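Side-chain contacts in serine-tRNA ligase (Naegleria fowleri, PDB 6BLJ), which probably charges serine-specific transfer RNA with serine in the cytosol, by way of a seryl-adenylate, as class II seryl-tRNA synthetases do: residues G174-K179 with N402-L407; P178-D181 with Y186-L189. One frame throughout, in Å; residues are numbered along the deposited sequence.

Contact 1: residues G174-K179 with N402-L407. With AMP (adenosine monophosphate), chain D.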
ATOM      1  N   GLY A 174      35.740 -21.969   6.428  1.00 27.25           N
ATOM      2  CA  GLY A 174      35.432 -22.950   5.410  1.00 28.89           C
ATOM      3  C   GLY A 174      36.411 -22.899   4.255  1.00 34.78           C
ATOM      4  O   GLY A 174      37.376 -22.139   4.249  1.00 32.07           O
ATOM      5  N   ASN A 175      36.140 -23.743   3.266  1.00 26.94           N
ATOM      6  CA  ASN A 175      37.017 -23.913   2.109  1.00 29.96           C
ATOM      7  C   ASN A 175      36.207 -23.654   0.848  1.00 33.63           C
ATOM      8  O   ASN A 175      35.641 -24.585   0.265  1.00 30.30           O
ATOM      9  CB  ASN A 175      37.623 -25.307   2.105  1.00 32.26           C
ATOM     10  CG  ASN A 175      38.328 -25.623   3.421  1.00 41.62           C
ATOM     11  OD1 ASN A 175      37.883 -26.468   4.190  1.00 45.57           O
ATOM     12  ND2 ASN A 175      39.407 -24.920   3.691  1.00 29.89           N
ATOM     13  N   PRO A 176      36.116 -22.397   0.407  1.00 34.18           N
ATOM     14  CA  PRO A 176      35.285 -22.082  -0.767  1.00 33.18           C
ATOM     15  C   PRO A 176      35.917 -22.623  -2.039  1.00 29.80           C
ATOM     16  O   PRO A 176      37.055 -22.298  -2.364  1.00 29.71           O
ATOM     17  CB  PRO A 176      35.231 -20.548  -0.771  1.00 31.31           C
ATOM     18  CG  PRO A 176      36.396 -20.101   0.068  1.00 37.17           C
ATOM     19  CD  PRO A 176      36.671 -21.194   1.054  1.00 36.54           C
ATOM     20  N   ARG A 177      35.163 -23.441  -2.763  1.00 31.03           N
ATOM     21  CA  ARG A 177      35.659 -23.976  -4.017  1.00 28.58           C
ATOM     22  C   ARG A 177      35.835 -22.835  -5.023  1.00 32.26           C
ATOM     23  O   ARG A 177      35.072 -21.869  -5.009  1.00 30.08           O
ATOM     24  CB  ARG A 177      34.696 -25.033  -4.570  1.00 26.56           C
ATOM     25  CG  ARG A 177      33.361 -24.453  -5.160  1.00 25.61           C
ATOM     26  CD  ARG A 177      32.395 -25.592  -5.501  1.00 30.88           C
ATOM     27  NE  ARG A 177      32.757 -26.229  -6.771  1.00 27.21           N
ATOM     28  CZ  ARG A 177      32.161 -27.307  -7.273  1.00 27.91           C
ATOM     29  NH1 ARG A 177      31.184 -27.909  -6.605  1.00 29.24           N
ATOM     30  NH2 ARG A 177      32.565 -27.803  -8.433  1.00 29.35           N
ATOM     31  N   PRO A 178      36.854 -22.914  -5.886  1.00 31.67           N
ATOM     32  CA  PRO A 178      37.045 -21.873  -6.904  1.00 33.11           C
ATOM     33  C   PRO A 178      35.910 -21.870  -7.916  1.00 33.58           C
ATOM     34  O   PRO A 178      35.274 -22.893  -8.176  1.00 32.48           O
ATOM     35  CB  PRO A 178      38.377 -22.253  -7.571  1.00 34.70           C
ATOM     36  CG  PRO A 178      38.616 -23.676  -7.235  1.00 36.13           C
ATOM     37  CD  PRO A 178      37.829 -24.014  -5.994  1.00 37.02           C
ATOM     38  N   LYS A 179      35.662 -20.696  -8.487  1.00 31.25           N
ATOM     39  CA  LYS A 179      34.618 -20.579  -9.500  1.00 30.22           C
ATOM     40  C   LYS A 179      34.960 -21.406 -10.727  1.00 31.76           C
ATOM     41  O   LYS A 179      34.071 -21.999 -11.348  1.00 32.14           O
ATOM     42  CB  LYS A 179      34.419 -19.105  -9.865  1.00 37.44           C
ATOM     43  CG  LYS A 179      34.142 -18.227  -8.629  1.00 43.71           C
ATOM     44  CD  LYS A 179      33.873 -16.762  -8.973  1.00 43.60           C
ATOM     45  CE  LYS A 179      32.435 -16.545  -9.396  1.00 47.78           C
ATOM     46  NZ  LYS A 179      32.108 -15.089  -9.527  1.00 45.70           N
ATOM     47  N   ASN A 402      29.921 -10.747  -6.530  1.00 36.39           N
ATOM     48  CA  ASN A 402      28.718 -11.015  -5.750  1.00 33.11           C
ATOM     49  C   ASN A 402      28.758 -12.384  -5.080  1.00 31.34           C
ATOM     50  O   ASN A 402      27.705 -12.977  -4.822  1.00 26.45           O
ATOM     51  CB  ASN A 402      27.467 -10.910  -6.617  1.00 43.25           C
ATOM     52  CG  ASN A 402      27.279  -9.529  -7.201  1.00 53.54           C
ATOM     53  OD1 ASN A 402      27.180  -8.542  -6.471  1.00 59.91           O
ATOM     54  ND2 ASN A 402      27.215  -9.454  -8.528  1.00 43.44           N
ATOM     55  N   GLU A 403      29.956 -12.886  -4.774  1.00 27.41           N
ATOM     56  CA  GLU A 403      30.096 -14.277  -4.351  1.00 29.93           C
ATOM     57  C   GLU A 403      29.642 -14.521  -2.913  1.00 26.85           C
ATOM     58  O   GLU A 403      29.188 -15.625  -2.600  1.00 32.25           O
ATOM     59  CB  GLU A 403      31.546 -14.738  -4.529  1.00 30.17           C
ATOM     60  CG  GLU A 403      32.012 -14.796  -5.980  1.00 36.24           C
ATOM     61  CD  GLU A 403      32.563 -13.466  -6.489  1.00 39.77           C
ATOM     62  OE1 GLU A 403      32.651 -12.505  -5.695  1.00 37.62           O
ATOM     63  OE2 GLU A 403      32.888 -13.382  -7.690  1.00 42.93           O
ATOM     64  N   TYR A 404      29.770 -13.538  -2.024  1.00 25.13           N
ATOM     65  CA  TYR A 404      29.321 -13.678  -0.639  1.00 23.72           C
ATOM     66  C   TYR A 404      27.962 -13.004  -0.477  1.00 24.68           C
ATOM     67  O   TYR A 404      27.845 -11.790  -0.673  1.00 28.00           O
ATOM     68  CB  TYR A 404      30.338 -13.085   0.339  1.00 24.84           C
ATOM     69  CG  TYR A 404      31.494 -14.017   0.637  1.00 25.75           C
ATOM     70  CD1 TYR A 404      31.307 -15.127   1.455  1.00 29.12           C
ATOM     71  CD2 TYR A 404      32.757 -13.805   0.088  1.00 23.78           C
ATOM     72  CE1 TYR A 404      32.342 -16.010   1.734  1.00 30.05           C
ATOM     73  CE2 TYR A 404      33.826 -14.697   0.367  1.00 26.97           C
ATOM     74  CZ  TYR A 404      33.587 -15.798   1.192  1.00 32.50           C
ATOM     75  OH  TYR A 404      34.571 -16.706   1.498  1.00 32.73           O
ATOM     76  N   ARG A 405      26.935 -13.786  -0.106  1.00 22.97           N
ATOM     77  CA  ARG A 405      25.592 -13.254   0.084  1.00 25.54           C
ATOM     78  C   ARG A 405      25.026 -13.718   1.417  1.00 24.51           C
ATOM     79  O   ARG A 405      25.258 -14.857   1.843  1.00 20.33           O
ATOM     80  CB  ARG A 405      24.650 -13.682  -1.053  1.00 20.68           C
ATOM     81  CG  ARG A 405      25.095 -13.232  -2.454  1.00 28.12           C
ATOM     82  CD  ARG A 405      25.129 -11.713  -2.623  1.00 26.15           C
ATOM     83  NE  ARG A 405      23.825 -11.071  -2.417  1.00 29.10           N
ATOM     84  CZ  ARG A 405      22.865 -10.951  -3.339  1.00 31.69           C
ATOM     85  NH1 ARG A 405      23.018 -11.435  -4.571  1.00 26.47           N
ATOM     86  NH2 ARG A 405      21.735 -10.338  -3.023  1.00 28.94           N
ATOM     87  N   GLU A 406      24.242 -12.835   2.039  1.00 27.56           N
ATOM     88  CA  GLU A 406      23.687 -13.115   3.355  0.52 25.10           C
ATOM     89  C   GLU A 406      22.746 -14.320   3.320  1.00 22.94           C
ATOM     90  O   GLU A 406      21.883 -14.444   2.443  1.00 23.21           O
ATOM     91  CB  GLU A 406      22.962 -11.870   3.891  0.52 27.34           C
ATOM     92  CG  GLU A 406      21.648 -11.514   3.217  0.52 23.06           C
ATOM     93  CD  GLU A 406      21.802 -10.820   1.867  0.52 39.65           C
ATOM     94  OE1 GLU A 406      22.947 -10.654   1.390  0.52 42.43           O
ATOM     95  OE2 GLU A 406      20.759 -10.440   1.279  0.52 40.49           O
ATOM     96  N   LEU A 407      22.946 -15.227   4.277  1.00 22.37           N
ATOM     97  CA  LEU A 407      22.055 -16.348   4.562  1.00 24.71           C
ATOM     98  C   LEU A 407      21.393 -16.231   5.927  1.00 24.49           C
ATOM     99  O   LEU A 407      20.340 -16.848   6.148  1.00 26.23           O
ATOM    100  CB  LEU A 407      22.824 -17.685   4.555  1.00 24.80           C
ATOM    101  CG  LEU A 407      23.204 -18.356   3.245  1.00 28.35           C
ATOM    102  CD1 LEU A 407      23.646 -19.805   3.498  1.00 26.90           C
ATOM    103  CD2 LEU A 407      22.018 -18.307   2.335  1.00 30.74           C
TER
HETATM  104  P   AMP D 500      15.943 -10.895   7.376  1.00 36.30           P
HETATM  105  O1P AMP D 500      15.706  -9.811   6.323  1.00 43.66           O
HETATM  106  O2P AMP D 500      14.843 -11.253   8.296  1.00 41.20           O
HETATM  107  O3P AMP D 500      17.237 -10.573   8.110  1.00 34.14           O
HETATM  108  O5' AMP D 500      16.256 -12.217   6.543  1.00 29.03           O
HETATM  109  C5' AMP D 500      16.676 -13.414   7.184  1.00 24.88           C
HETATM  110  C4' AMP D 500      17.122 -14.438   6.162  1.00 22.86           C
HETATM  111  O4' AMP D 500      15.975 -14.919   5.414  1.00 23.19           O
HETATM  112  C3' AMP D 500      18.069 -13.923   5.100  1.00 22.85           C
HETATM  113  O3' AMP D 500      19.415 -13.900   5.535  1.00 29.09           O
HETATM  114  C2' AMP D 500      17.825 -14.867   3.936  1.00 24.98           C
HETATM  115  O2' AMP D 500      18.518 -16.086   4.146  1.00 28.62           O
HETATM  116  C1' AMP D 500      16.328 -15.132   4.067  1.00 24.43           C
HETATM  117  N9  AMP D 500      15.502 -14.245   3.211  1.00 23.69           N
HETATM  118  C8  AMP D 500      15.176 -12.939   3.470  1.00 26.82           C
HETATM  119  N7  AMP D 500      14.424 -12.383   2.547  1.00 27.78           N
HETATM  120  C5  AMP D 500      14.238 -13.395   1.618  1.00 22.90           C
HETATM  121  C6  AMP D 500      13.532 -13.448   0.400  1.00 21.97           C
HETATM  122  N6  AMP D 500      12.804 -12.431  -0.093  1.00 17.58           N
HETATM  123  N1  AMP D 500      13.577 -14.600  -0.302  1.00 18.37           N
HETATM  124  C2  AMP D 500      14.259 -15.636   0.203  1.00 22.22           C
HETATM  125  N3  AMP D 500      14.940 -15.714   1.350  1.00 20.13           N
HETATM  126  C4  AMP D 500      14.901 -14.551   2.014  1.00 23.44           C

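Contact 2: residues P178-D181 with Y186-L189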
ATOM      1  N   PRO A 178      36.854 -22.914  -5.886  1.00 31.67           N
ATOM      2  CA  PRO A 178      37.045 -21.873  -6.904  1.00 33.11           C
ATOM      3  C   PRO A 178      35.910 -21.870  -7.916  1.00 33.58           C
ATOM      4  O   PRO A 178      35.274 -22.893  -8.176  1.00 32.48           O
ATOM      5  CB  PRO A 178      38.377 -22.253  -7.571  1.00 34.70           C
ATOM      6  CG  PRO A 178      38.616 -23.676  -7.235  1.00 36.13           C
ATOM      7  CD  PRO A 178      37.829 -24.014  -5.994  1.00 37.02           C
ATOM      8  N   LYS A 179      35.662 -20.696  -8.487  1.00 31.25           N
ATOM      9  CA  LYS A 179      34.618 -20.579  -9.500  1.00 30.22           C
ATOM     10  C   LYS A 179      34.960 -21.406 -10.727  1.00 31.76           C
ATOM     11  O   LYS A 179      34.071 -21.999 -11.348  1.00 32.14           O
ATOM     12  CB  LYS A 179      34.419 -19.105  -9.865  1.00 37.44           C
ATOM     13  CG  LYS A 179      34.142 -18.227  -8.629  1.00 43.71           C
ATOM     14  CD  LYS A 179      33.873 -16.762  -8.973  1.00 43.60           C
ATOM     15  CE  LYS A 179      32.435 -16.545  -9.396  1.00 47.78           C
ATOM     16  NZ  LYS A 179      32.108 -15.089  -9.527  1.00 45.70           N
ATOM     17  N   VAL A 180      36.245 -21.488 -11.059  1.00 29.86           N
ATOM     18  CA  VAL A 180      36.744 -22.282 -12.172  1.00 34.71           C
ATOM     19  C   VAL A 180      37.699 -23.322 -11.607  1.00 35.38           C
ATOM     20  O   VAL A 180      38.647 -22.978 -10.888  1.00 37.32           O
ATOM     21  CB  VAL A 180      37.439 -21.399 -13.228  1.00 35.75           C
ATOM     22  CG1 VAL A 180      37.979 -22.243 -14.355  1.00 34.55           C
ATOM     23  CG2 VAL A 180      36.447 -20.365 -13.779  1.00 37.79           C
ATOM     24  N   ASP A 181      37.447 -24.584 -11.918  1.00 32.17           N
ATOM     25  CA  ASP A 181      38.326 -25.648 -11.451  1.00 34.16           C
ATOM     26  C   ASP A 181      39.710 -25.514 -12.080  1.00 43.23           C
ATOM     27  O   ASP A 181      39.822 -25.506 -13.315  1.00 39.34           O
ATOM     28  CB  ASP A 181      37.732 -27.021 -11.752  1.00 35.16           C
ATOM     29  CG  ASP A 181      38.603 -28.164 -11.214  1.00 39.58           C
ATOM     30  OD1 ASP A 181      39.699 -28.399 -11.757  1.00 44.01           O
ATOM     31  OD2 ASP A 181      38.187 -28.819 -10.238  1.00 40.21           O
ATOM     32  N   TYR A 186      36.398 -26.433 -15.527  1.00 40.94           N
ATOM     33  CA  TYR A 186      34.947 -26.428 -15.403  1.00 37.25           C
ATOM     34  C   TYR A 186      34.511 -25.241 -14.557  1.00 34.51           C
ATOM     35  O   TYR A 186      34.982 -25.067 -13.428  1.00 32.57           O
ATOM     36  CB  TYR A 186      34.457 -27.737 -14.786  1.00 42.16           C
ATOM     37  CG  TYR A 186      32.957 -27.860 -14.798  1.00 40.46           C
ATOM     38  CD1 TYR A 186      32.293 -28.376 -15.905  1.00 41.78           C
ATOM     39  CD2 TYR A 186      32.198 -27.441 -13.710  1.00 38.06           C
ATOM     40  CE1 TYR A 186      30.905 -28.476 -15.929  1.00 34.46           C
ATOM     41  CE2 TYR A 186      30.807 -27.532 -13.723  1.00 36.68           C
ATOM     42  CZ  TYR A 186      30.171 -28.060 -14.830  1.00 32.49           C
ATOM     43  OH  TYR A 186      28.797 -28.163 -14.842  1.00 33.73           O
ATOM     44  N   LYS A 187      33.649 -24.406 -15.120  1.00 35.75           N
ATOM     45  CA  LYS A 187      33.154 -23.218 -14.438  1.00 36.52           C
ATOM     46  C   LYS A 187      31.857 -23.541 -13.705  1.00 35.83           C
ATOM     47  O   LYS A 187      30.926 -24.094 -14.301  1.00 35.41           O
ATOM     48  CB  LYS A 187      32.933 -22.085 -15.441  1.00 31.76           C
ATOM     49  CG  LYS A 187      32.356 -20.815 -14.820  1.00 32.67           C
ATOM     50  CD  LYS A 187      32.302 -19.700 -15.876  1.00 50.66           C
ATOM     51  CE  LYS A 187      31.729 -18.403 -15.308  1.00 52.84           C
ATOM     52  NZ  LYS A 187      31.826 -17.287 -16.292  1.00 60.06           N
ATOM     53  N   CYS A 188      31.792 -23.177 -12.422  1.00 28.95           N
ATOM     54  CA  CYS A 188      30.604 -23.434 -11.614  1.00 28.27           C
ATOM     55  C   CYS A 188      29.371 -22.763 -12.205  1.00 33.85           C
ATOM     56  O   CYS A 188      29.420 -21.599 -12.605  1.00 30.45           O
ATOM     57  CB  CYS A 188      30.813 -22.934 -10.185  1.00 25.04           C
ATOM     58  SG  CYS A 188      31.881 -23.987  -9.177  1.00 29.90           S
ATOM     59  N   LEU A 189      28.271 -23.509 -12.266  1.00 27.27           N
ATOM     60  CA  LEU A 189      26.991 -22.953 -12.683  1.00 29.22           C
ATOM     61  C   LEU A 189      26.309 -22.232 -11.519  1.00 32.75           C
ATOM     62  O   LEU A 189      26.578 -22.495 -10.349  1.00 23.68           O
ATOM     63  CB  LEU A 189      26.067 -24.056 -13.200  1.00 27.42           C
ATOM     64  CG  LEU A 189      26.502 -24.868 -14.423  1.00 29.11           C
ATOM     65  CD1 LEU A 189      25.498 -25.976 -14.678  1.00 35.01           C
ATOM     66  CD2 LEU A 189      26.567 -23.938 -15.618  1.00 34.26           C
TER

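Contact 1: residues G174-K179 with N402-L407
Two donors converge on OE2 of Glu403: NZ of Lys179, at 2.6 Å from OE2 in a short salt bridge, and the backbone N of Gly401. The ammonium meets OE2 on its anti side, which leaves NZ of Lys179 4.6 Å from OE1 of Glu403, so the bridge uses one oxygen and is not bidentate. It lies 15° out of the carboxylate plane. NZ also donates to the carbonyl O of Ala398, which gives the lysine end two oxygen partners. A bend at chi3 (82°) turns the lysine tip, and the two side chains cross at about a right angle; Lys179 CE passes Glu403 CG at 3.9 Å. Farther up the loop, CG of the Pro176 ring approaches the hydroxyl oxygen OH of Tyr404 at 4.1 Å, a loose van der Waals contact at the surface. Beyond these contacts, residues 402-407 lead into the nucleotide site, where the carbonyl O of Leu407 accepts a bond from O2' of AMP at 2.8 Å. The contact thus joins the loop after strand 168-173 to the loop residue Glu403 and to Tyr404, the first residue of strand 404-412, beside strand 387-394, whose Trp394 touches Pro176, Glu403 and Tyr404.

Contact 2: residues P178-D181 with Y186-L189
Pro178 meets the second segment through its carbonyl O, which lies 3.7 Å from SG of Cys188, a packing contact. At Lys179 the backbone carries the contact: its O accepts the N-H of Cys188, with 2.8 Å between Lys179 O and Cys188 N. CB of Cys188 packs against the same oxygen, 3.6 Å from Lys179 O. This oxygen also lies 3.4 Å from CA of Lys187 in a CA-H...O contact, while the side chain of Lys179 runs off to Glu403. Val180 pairs with Lys187 in a single antiparallel beta bridge, a non-hydrogen-bonded pair with CA atoms 4.3 Å apart, within a short hairpin-like turn whose connection is residues 182-185. On this bridge CG2 of Val180 touches CG of Lys187 at 4.2 Å, and CA of Val180 makes a CA-H...O contact with Tyr186 O, 3.5 Å. Asp181 supplies the second backbone bond, N to Tyr186 O at 2.9 Å. With CG anti to N (chi1 -177°), the aspartate turns its carboxylate from Tyr186 into the connection, where OD1 accepts the backbone N-H groups of both Glu183 and Thr184.

Overall arrangement
From the N terminus, the chain passes helices 38-76 and 114-147 and then strand 168-173, an antiparallel neighbour of strand 371-375 in the mixed sheet. The loop that follows takes part in both contacts, which share Pro178 and Lys179. Contact 2 closes a short loop with four residues between its segments, before helix 191-197. Contact 1 closes a far longer one, with 222 intervening residues, and the closure of contact 2 falls within that span apart from the two shared residues. The centres lie 12 Å apart, and Arg177 NE packs 3.4 Å from Cys188 SG between them. Contact 2 closes the turn itself; contact 1 fastens it to the start of strand 404-412, which leads to the AMP site.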